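Local structure of Old Yellow Enzyme (Pichia, 6AGZ) at residues 64-69 / 105-110; 211-216 / 258-263; 112-117 / 190-195. The protein probably catalyses the asymmetric reduction of enone compounds, using a bound flavin mononucleotide held in a TIM-barrel flavoprotein fold. All coordinates share one frame; numbering follows the deposited sequence.

In the fold
Interaction 1 pairs two neighbouring strands of the closed eight-stranded parallel barrel and carries Gln110 and Ala68 to the pyrimidine edge of the flavin. Interaction 3 starts where strand 106-112 ends, with centres 18 Å apart, and the two touch directly: Ala68 CB lies 3.3 Å from Trp112 CD2, and the backbones of Thr69 and Trp112 meet. It stays close to the cofactor, for the Trp112 side chain is about 5 Å from it and His190 touches it. Interaction 2 lies at the periphery, its centre about 22 Å from that of the chain, where the second subunit packs; Phe262 CZ reaches Asp195 OD1 of interaction 3 at 3.8 Å.

Interaction 1 of 3, residues 64-69 / 105-110; sequences LITEAT and SHISMQ. With FMN (flavin mononucleotide), chain C.
Strands 63-70 and 106-112 run parallel here, Leu64 paired with Ile107 and Ile65 with Ser108, and three nearly straight bonds alternate across them: Leu64 N to His106 O, Ser108 N to Leu64 O (2.7 Å, 162° at the hydrogen) and Thr66 N to Ser108 O. Beyond Thr66 the pairing shifts, and Thr69 N donates to Gln110 O at 2.9 Å. Two threonine hydroxyls grip Glu67 O from opposite faces of its plane, Thr66 OG1 at 3.0 Å and Thr69 OG1 at 2.9 Å. The Thr66 and Ile107 side chains cross at about a right angle, CG2 of the one 3.6 Å from CD1 of the other, while Met109, bent at its thioether, lays CE against Thr69. Gln110, its CG turned away from its own backbone N (chi1 -170°), extends to the flavin: OE1 accepts from FMN N3 and NE2 gives a straight bond (169°) to FMN O2, both 2.9 Å. Ala68 CB sits 3.1 Å from Gln110 OE1 and also close to FMN O4. Helix 87-102 links the strands as a beta-alpha-beta crossover, its Trp93 covering Thr66, Thr69 and Met109; Ser108 and Gln110 instead meet strand 183-187, and Tyr53 of helix 47-57 binds Glu67.

Interaction 2 of 3, residues 211-216 / 258-263; sequences GSIENR and PIAQFG
The amide of Gln261 joins helix 258-274 to the short helix 213-216, meeting Ile213 O through NE2 and Arg216 through OE1. Its NE2 donates to Ile213 O at 2.9 Å with 158° at the hydrogen; the acceptor lies close to the amide plane, while the nitrogen is tilted from the carbonyl plane of Ile213. On the other branch OE1 takes Arg216 NE at 2.7 Å, at the edge of the guanidinium and near its plane, with a weak second bond from NH1. The guanidinium and amide planes stand 81° apart. Gln261 gets there through a bend at its second side-chain bond (chi2 71°), which turns the amide toward the partner helix. Ile213 CG2 presses on the amide at 3.3 Å from NE2, and its CD1 meets Ala260 CB at 4.1 Å. Over one face of the guanidinium, 3.3 Å above its centre, sits Ser212 O. With only an alanine at Gln261, Arg216 NE and the carbonyl of Ile213 would probably lose these mates, and a gap is likely to open beside Ile213 CG2. The contact joins an outer helix of the TIM barrel, 258-274, to a short helix in the connection that follows helix 193-198, whose Ile198 also touches Gln261. Away from this tightly packed side, helix 213-216 is looser, partly exposed and partly covered by the second subunit: Ser212 is the N-cap, OG accepting from Asn215 N at 3.0 Å, and Glu214 and Asn215 point away from helix 258-274. Asn215 is held by Arg218 and Gly210, whereas Glu214 OE2 accepts from Ile213 N of the second subunit, against which Ile259 and Ala260 also pack.

Interaction 3 of 3, residues 112-117 / 190-195; sequences WNLGRA and HGYLLD
Trp112 and Tyr192 form a T-shaped (edge-to-face) pair: the five-membered ring of the indole and the phenol have centroids 4.4 Å apart and planes at 71°. The indole edge does the touching, with NE1 over the centre of the Tyr192 face, 3.3 Å above its plane, and CZ2 reaching Tyr192 OH at 3.4 Å. Apolar groups close around the same phenol. Leu114 CD2 comes to 3.7 Å from Tyr192 CD2 and at the same time covers one face of the Trp112 ring, so a single methyl group wedges against both aromatics; Ala117 CB also rests obliquely against the phenol. At Leu193 a trans first torsion (chi1 -176°) sends CD2 across to Asn113 ND2 at 3.3 Å, while CD1 meets Gly115 CA. A beta carbon on Gly115 would clash with that CD1, and the backbone there has a positive phi, which suits glycine. These loops belong to the C-terminal ends of TIM-barrel strands 106-112 and 183-187, the side where the flavin lies: His190 touches the cofactor, and the His187 ring meets Trp112 with nearly parallel planes. Among hydrogen bonds, one joins the two backbones directly, Leu193 N giving to Asn113 O at 3.0 Å with 169° at the hydrogen, at the start of helix 193-198, whose N-cap position is Tyr192. Within segment 190-195, Gly191 N donates to Asp195 OD2, which Ser249 also binds. A water lies between Asn113 O and Leu194 N, bonded to both; a second is bonded to Arg116 NE, but its link to Gly191 O is doubtfully short. Gln196 adds a clasp from the helix, its NE2 bonding to Leu114 O and Gly191 O and its OE1 to Arg116 N.

Interaction 1 of 3, residues 64-69 / 105-110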
# COMPACT_ATOMS: atom_id res chain seq x y z
N LEU A 64 -28.95 -3.46 4.96
CA LEU A 64 -28.78 -2.74 6.21
C LEU A 64 -27.70 -3.43 7.03
O LEU A 64 -27.54 -4.66 6.96
CB LEU A 64 -30.08 -2.67 7.01
CG LEU A 64 -31.35 -2.16 6.31
CD1 LEU A 64 -32.53 -2.23 7.27
CD2 LEU A 64 -31.16 -0.75 5.79
N ILE A 65 -26.96 -2.66 7.81
CA ILE A 65 -25.98 -3.20 8.74
C ILE A 65 -26.33 -2.70 10.13
O ILE A 65 -26.51 -1.49 10.34
CB ILE A 65 -24.54 -2.81 8.36
CG1 ILE A 65 -24.27 -3.15 6.89
CG2 ILE A 65 -23.55 -3.53 9.25
CD1 ILE A 65 -22.86 -2.83 6.44
N THR A 66 -26.43 -3.63 11.08
CA THR A 66 -26.83 -3.27 12.43
C THR A 66 -25.77 -2.42 13.11
O THR A 66 -24.59 -2.42 12.74
CB THR A 66 -27.08 -4.51 13.28
OG1 THR A 66 -25.83 -5.13 13.60
CG2 THR A 66 -27.94 -5.50 12.53
N GLU A 67 -26.22 -1.68 14.12
CA GLU A 67 -25.31 -1.08 15.08
C GLU A 67 -24.32 -2.12 15.59
O GLU A 67 -24.64 -3.31 15.70
CB GLU A 67 -26.11 -0.51 16.25
CG GLU A 67 -27.06 -1.54 16.84
CD GLU A 67 -28.27 -0.92 17.51
OE1 GLU A 67 -28.18 -0.61 18.71
OE2 GLU A 67 -29.31 -0.76 16.83
N ALA A 68 -23.10 -1.67 15.88
CA ALA A 68 -22.08 -2.58 16.38
C ALA A 68 -22.56 -3.30 17.63
O ALA A 68 -22.97 -2.67 18.61
CB ALA A 68 -20.80 -1.80 16.67
N THR A 69 -22.52 -4.63 17.59
CA THR A 69 -23.16 -5.47 18.59
C THR A 69 -22.12 -6.31 19.32
O THR A 69 -21.29 -6.96 18.68
CB THR A 69 -24.20 -6.39 17.92
OG1 THR A 69 -25.26 -5.59 17.37
CG2 THR A 69 -24.78 -7.37 18.92
N SER A 105 -35.87 -6.29 2.37
CA SER A 105 -34.47 -5.88 2.44
C SER A 105 -33.64 -7.00 3.06
O SER A 105 -34.14 -8.09 3.38
CB SER A 105 -34.33 -4.58 3.23
OG SER A 105 -34.97 -3.51 2.57
N HIS A 106 -32.35 -6.72 3.23
CA HIS A 106 -31.40 -7.67 3.77
C HIS A 106 -30.55 -6.97 4.82
O HIS A 106 -30.40 -5.74 4.80
CB HIS A 106 -30.52 -8.26 2.66
CG HIS A 106 -31.27 -8.59 1.41
ND1 HIS A 106 -31.72 -9.87 1.13
CD2 HIS A 106 -31.67 -7.82 0.38
CE1 HIS A 106 -32.36 -9.86 -0.03
NE2 HIS A 106 -32.34 -8.63 -0.50
N ILE A 107 -30.00 -7.74 5.75
CA ILE A 107 -29.36 -7.17 6.92
C ILE A 107 -28.13 -7.98 7.30
O ILE A 107 -28.13 -9.21 7.25
CB ILE A 107 -30.35 -7.06 8.10
CG1 ILE A 107 -29.72 -6.30 9.27
CG2 ILE A 107 -30.84 -8.44 8.53
CD1 ILE A 107 -30.72 -5.87 10.32
N SER A 108 -27.06 -7.27 7.68
CA SER A 108 -25.85 -7.85 8.23
C SER A 108 -25.65 -7.29 9.64
O SER A 108 -25.98 -6.14 9.91
CB SER A 108 -24.63 -7.53 7.36
OG SER A 108 -23.42 -7.83 8.04
N MET A 109 -25.11 -8.12 10.53
CA MET A 109 -24.81 -7.69 11.89
C MET A 109 -23.31 -7.48 12.04
O MET A 109 -22.51 -8.38 11.74
CB MET A 109 -25.29 -8.71 12.92
CG MET A 109 -24.67 -8.50 14.30
SD MET A 109 -25.40 -9.46 15.63
CE MET A 109 -26.88 -8.51 15.98
N GLN A 110 -22.92 -6.29 12.50
CA GLN A 110 -21.54 -6.00 12.82
C GLN A 110 -21.27 -6.41 14.27
O GLN A 110 -22.04 -6.07 15.17
CB GLN A 110 -21.21 -4.52 12.62
CG GLN A 110 -19.73 -4.21 12.72
CD GLN A 110 -19.44 -2.73 12.85
OE1 GLN A 110 -20.04 -2.04 13.66
NE2 GLN A 110 -18.51 -2.23 12.03
N1 FMN C . -19.17 2.66 12.38
C2 FMN C . -18.97 1.35 12.76
O2 FMN C . -18.21 0.63 12.12
N3 FMN C . -19.63 0.84 13.87
C4 FMN C . -20.48 1.65 14.59
O4 FMN C . -21.07 1.20 15.58
C4A FMN C . -20.68 2.97 14.21
N5 FMN C . -21.53 3.77 14.93
C5A FMN C . -21.73 5.08 14.55
C6 FMN C . -22.59 5.88 15.29
C7 FMN C . -22.80 7.20 14.92
C7M FMN C . -23.73 8.07 15.72
C8 FMN C . -22.15 7.72 13.81
C8M FMN C . -22.38 9.15 13.41
C9 FMN C . -21.29 6.92 13.08
C9A FMN C . -21.08 5.60 13.44
N10 FMN C . -20.22 4.79 12.71
C10 FMN C . -20.02 3.48 13.10
C1' FMN C . -19.51 5.34 11.51
C2' FMN C . -20.47 5.21 10.32
O2' FMN C . -20.75 3.84 10.10
C3' FMN C . -19.93 5.84 9.03
O3' FMN C . -18.76 5.17 8.62
C4' FMN C . -19.64 7.33 9.23
O4' FMN C . -20.74 7.94 9.88
C5' FMN C . -19.40 8.04 7.91
O5' FMN C . -20.49 7.82 7.05
P FMN C . -21.50 9.02 6.70
O1P FMN C . -20.71 10.21 6.22
O2P FMN C . -22.47 8.59 5.62
O3P FMN C . -22.27 9.39 7.95

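Interaction 2 of 3, residues 211-216 / 258-263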
# COMPACT_ATOMS: atom_id res chain seq x y z
N GLY A 211 4.61 -7.21 17.23
CA GLY A 211 6.00 -7.09 16.84
C GLY A 211 6.27 -7.14 15.36
O GLY A 211 7.43 -6.99 14.96
N SER A 212 5.26 -7.37 14.53
CA SER A 212 5.44 -7.33 13.08
C SER A 212 4.08 -7.11 12.44
O SER A 212 3.04 -7.13 13.10
CB SER A 212 6.09 -8.61 12.56
OG SER A 212 5.19 -9.70 12.59
N ILE A 213 4.10 -6.88 11.12
CA ILE A 213 2.85 -6.72 10.38
C ILE A 213 2.03 -8.00 10.44
O ILE A 213 0.83 -7.98 10.75
CB ILE A 213 3.14 -6.30 8.93
CG1 ILE A 213 3.86 -4.95 8.89
CG2 ILE A 213 1.85 -6.24 8.13
CD1 ILE A 213 4.29 -4.54 7.51
N GLU A 214 2.67 -9.13 10.15
CA GLU A 214 1.97 -10.42 10.21
C GLU A 214 1.44 -10.69 11.61
O GLU A 214 0.33 -11.20 11.77
CB GLU A 214 2.91 -11.54 9.77
CG GLU A 214 3.38 -11.45 8.32
CD GLU A 214 4.54 -10.48 8.13
OE1 GLU A 214 4.96 -9.84 9.11
OE2 GLU A 214 5.03 -10.36 6.98
N ASN A 215 2.22 -10.36 12.64
CA ASN A 215 1.81 -10.64 14.01
C ASN A 215 0.68 -9.71 14.46
O ASN A 215 -0.25 -10.15 15.15
CB ASN A 215 3.00 -10.52 14.96
CG ASN A 215 3.98 -11.66 14.79
OD1 ASN A 215 3.83 -12.50 13.90
ND2 ASN A 215 5.00 -11.70 15.64
N ARG A 216 0.75 -8.43 14.09
CA ARG A 216 -0.30 -7.49 14.49
C ARG A 216 -1.63 -7.80 13.81
O ARG A 216 -2.69 -7.56 14.39
CB ARG A 216 0.13 -6.06 14.20
CG ARG A 216 1.14 -5.50 15.19
CD ARG A 216 1.43 -4.03 14.91
NE ARG A 216 2.09 -3.84 13.63
CZ ARG A 216 3.41 -3.82 13.47
NH1 ARG A 216 3.93 -3.63 12.26
NH2 ARG A 216 4.21 -3.98 14.51
N PRO A 258 0.23 2.67 7.49
CA PRO A 258 -0.96 1.82 7.36
C PRO A 258 -1.14 1.20 5.98
O PRO A 258 -1.86 0.21 5.85
CB PRO A 258 -2.11 2.77 7.70
CG PRO A 258 -1.57 4.14 7.43
CD PRO A 258 -0.12 4.07 7.81
N ILE A 259 -0.51 1.77 4.95
CA ILE A 259 -0.59 1.15 3.62
C ILE A 259 0.10 -0.21 3.63
O ILE A 259 -0.34 -1.14 2.95
CB ILE A 259 0.01 2.10 2.56
CG1 ILE A 259 -0.92 3.30 2.35
CG2 ILE A 259 0.24 1.38 1.24
CD1 ILE A 259 -0.41 4.32 1.36
N ALA A 260 1.17 -0.35 4.42
CA ALA A 260 1.86 -1.63 4.53
C ALA A 260 1.09 -2.62 5.40
O ALA A 260 0.87 -3.77 5.01
CB ALA A 260 3.27 -1.42 5.08
N GLN A 261 0.70 -2.18 6.60
CA GLN A 261 -0.02 -3.05 7.53
C GLN A 261 -1.36 -3.50 6.95
O GLN A 261 -1.60 -4.70 6.73
CB GLN A 261 -0.22 -2.30 8.85
CG GLN A 261 -0.92 -3.07 9.94
CD GLN A 261 -0.08 -4.18 10.53
OE1 GLN A 261 0.93 -3.93 11.19
NE2 GLN A 261 -0.49 -5.42 10.31
N PHE A 262 -2.24 -2.54 6.67
CA PHE A 262 -3.54 -2.86 6.11
C PHE A 262 -3.43 -3.35 4.67
O PHE A 262 -4.30 -4.08 4.20
CB PHE A 262 -4.46 -1.64 6.20
CG PHE A 262 -4.74 -1.22 7.61
CD1 PHE A 262 -5.88 -1.67 8.27
CD2 PHE A 262 -3.87 -0.37 8.28
CE1 PHE A 262 -6.14 -1.28 9.57
CE2 PHE A 262 -4.13 0.02 9.58
CZ PHE A 262 -5.27 -0.44 10.23
N GLY A 263 -2.37 -2.94 3.96
CA GLY A 263 -2.10 -3.55 2.67
C GLY A 263 -1.87 -5.04 2.78
O GLY A 263 -2.35 -5.83 1.96

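Interaction 3 of 3, residues 112-117 / 190-195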
# COMPACT_ATOMS: atom_id res chain seq x y z
N TRP A 112 -19.04 -6.24 17.64
CA TRP A 112 -18.23 -5.23 18.32
C TRP A 112 -17.38 -5.87 19.41
O TRP A 112 -17.82 -6.82 20.07
CB TRP A 112 -19.13 -4.15 18.94
CG TRP A 112 -18.55 -2.77 18.94
CD1 TRP A 112 -17.35 -2.38 18.42
CD2 TRP A 112 -19.15 -1.59 19.48
NE1 TRP A 112 -17.17 -1.03 18.61
CE2 TRP A 112 -18.27 -0.52 19.25
CE3 TRP A 112 -20.37 -1.34 20.13
CZ2 TRP A 112 -18.55 0.78 19.66
CZ3 TRP A 112 -20.65 -0.05 20.54
CH2 TRP A 112 -19.74 1.00 20.30
N ASN A 113 -16.17 -5.34 19.59
CA ASN A 113 -15.33 -5.71 20.72
C ASN A 113 -14.54 -4.47 21.11
O ASN A 113 -13.75 -3.96 20.32
CB ASN A 113 -14.39 -6.87 20.38
CG ASN A 113 -13.76 -7.50 21.61
OD1 ASN A 113 -13.55 -6.83 22.63
ND2 ASN A 113 -13.48 -8.79 21.54
N LEU A 114 -14.77 -3.98 22.33
CA LEU A 114 -14.31 -2.64 22.70
C LEU A 114 -12.83 -2.61 23.05
O LEU A 114 -12.11 -1.71 22.61
CB LEU A 114 -15.14 -2.11 23.87
CG LEU A 114 -16.63 -1.92 23.57
CD1 LEU A 114 -17.34 -1.23 24.72
CD2 LEU A 114 -16.80 -1.13 22.28
N GLY A 115 -12.35 -3.58 23.83
CA GLY A 115 -10.97 -3.52 24.27
C GLY A 115 -10.76 -2.38 25.25
O GLY A 115 -11.58 -2.15 26.15
N ARG A 116 -9.66 -1.64 25.06
CA ARG A 116 -9.35 -0.52 25.94
C ARG A 116 -10.27 0.68 25.72
O ARG A 116 -10.07 1.71 26.37
CB ARG A 116 -7.89 -0.09 25.75
CG ARG A 116 -7.60 0.61 24.44
CD ARG A 116 -6.13 0.97 24.33
NE ARG A 116 -5.84 1.80 23.16
CZ ARG A 116 -4.65 2.29 22.87
NH1 ARG A 116 -3.61 2.05 23.67
NH2 ARG A 116 -4.48 3.04 21.78
N ALA A 117 -11.26 0.58 24.84
CA ALA A 117 -12.22 1.64 24.60
C ALA A 117 -13.47 1.52 25.46
O ALA A 117 -14.34 2.39 25.39
CB ALA A 117 -12.61 1.67 23.12
N HIS A 190 -11.48 1.81 13.95
CA HIS A 190 -11.82 2.88 14.89
C HIS A 190 -11.27 2.62 16.29
O HIS A 190 -11.89 2.98 17.30
CB HIS A 190 -13.33 3.11 14.93
CG HIS A 190 -13.90 3.59 13.64
ND1 HIS A 190 -15.16 3.24 13.21
CD2 HIS A 190 -13.39 4.39 12.68
CE1 HIS A 190 -15.40 3.80 12.04
NE2 HIS A 190 -14.34 4.51 11.69
N GLY A 191 -10.08 2.01 16.37
CA GLY A 191 -9.40 1.90 17.64
C GLY A 191 -10.03 0.95 18.64
O GLY A 191 -9.71 1.02 19.83
N TYR A 192 -10.93 0.08 18.20
CA TYR A 192 -11.47 -0.95 19.08
C TYR A 192 -10.51 -2.14 19.07
O TYR A 192 -9.43 -2.07 18.48
CB TYR A 192 -12.91 -1.28 18.68
CG TYR A 192 -13.83 -0.08 18.80
CD1 TYR A 192 -14.22 0.64 17.68
CD2 TYR A 192 -14.28 0.35 20.04
CE1 TYR A 192 -15.06 1.74 17.79
CE2 TYR A 192 -15.11 1.45 20.16
CZ TYR A 192 -15.50 2.14 19.03
OH TYR A 192 -16.32 3.24 19.15
N LEU A 193 -10.90 -3.24 19.73
CA LEU A 193 -9.93 -4.27 20.12
C LEU A 193 -9.07 -4.75 18.95
O LEU A 193 -7.84 -4.73 19.03
CB LEU A 193 -10.66 -5.46 20.75
CG LEU A 193 -9.67 -6.52 21.26
CD1 LEU A 193 -9.01 -6.08 22.56
CD2 LEU A 193 -10.33 -7.88 21.43
N LEU A 194 -9.71 -5.18 17.87
CA LEU A 194 -8.94 -5.74 16.75
C LEU A 194 -8.03 -4.69 16.13
O LEU A 194 -6.87 -4.97 15.82
CB LEU A 194 -9.89 -6.31 15.70
CG LEU A 194 -10.97 -7.25 16.23
CD1 LEU A 194 -11.58 -8.00 15.09
CD2 LEU A 194 -10.43 -8.22 17.27
N ASP A 195 -8.54 -3.46 15.96
CA ASP A 195 -7.69 -2.37 15.51
C ASP A 195 -6.53 -2.15 16.48
O ASP A 195 -5.39 -1.93 16.05
CB ASP A 195 -8.51 -1.09 15.35
CG ASP A 195 -7.82 -0.06 14.48
OD1 ASP A 195 -7.13 -0.46 13.53
OD2 ASP A 195 -7.98 1.15 14.76
O HOH W 1 -12.88 -4.69 17.73
O HOH W 2 -7.72 2.21 20.88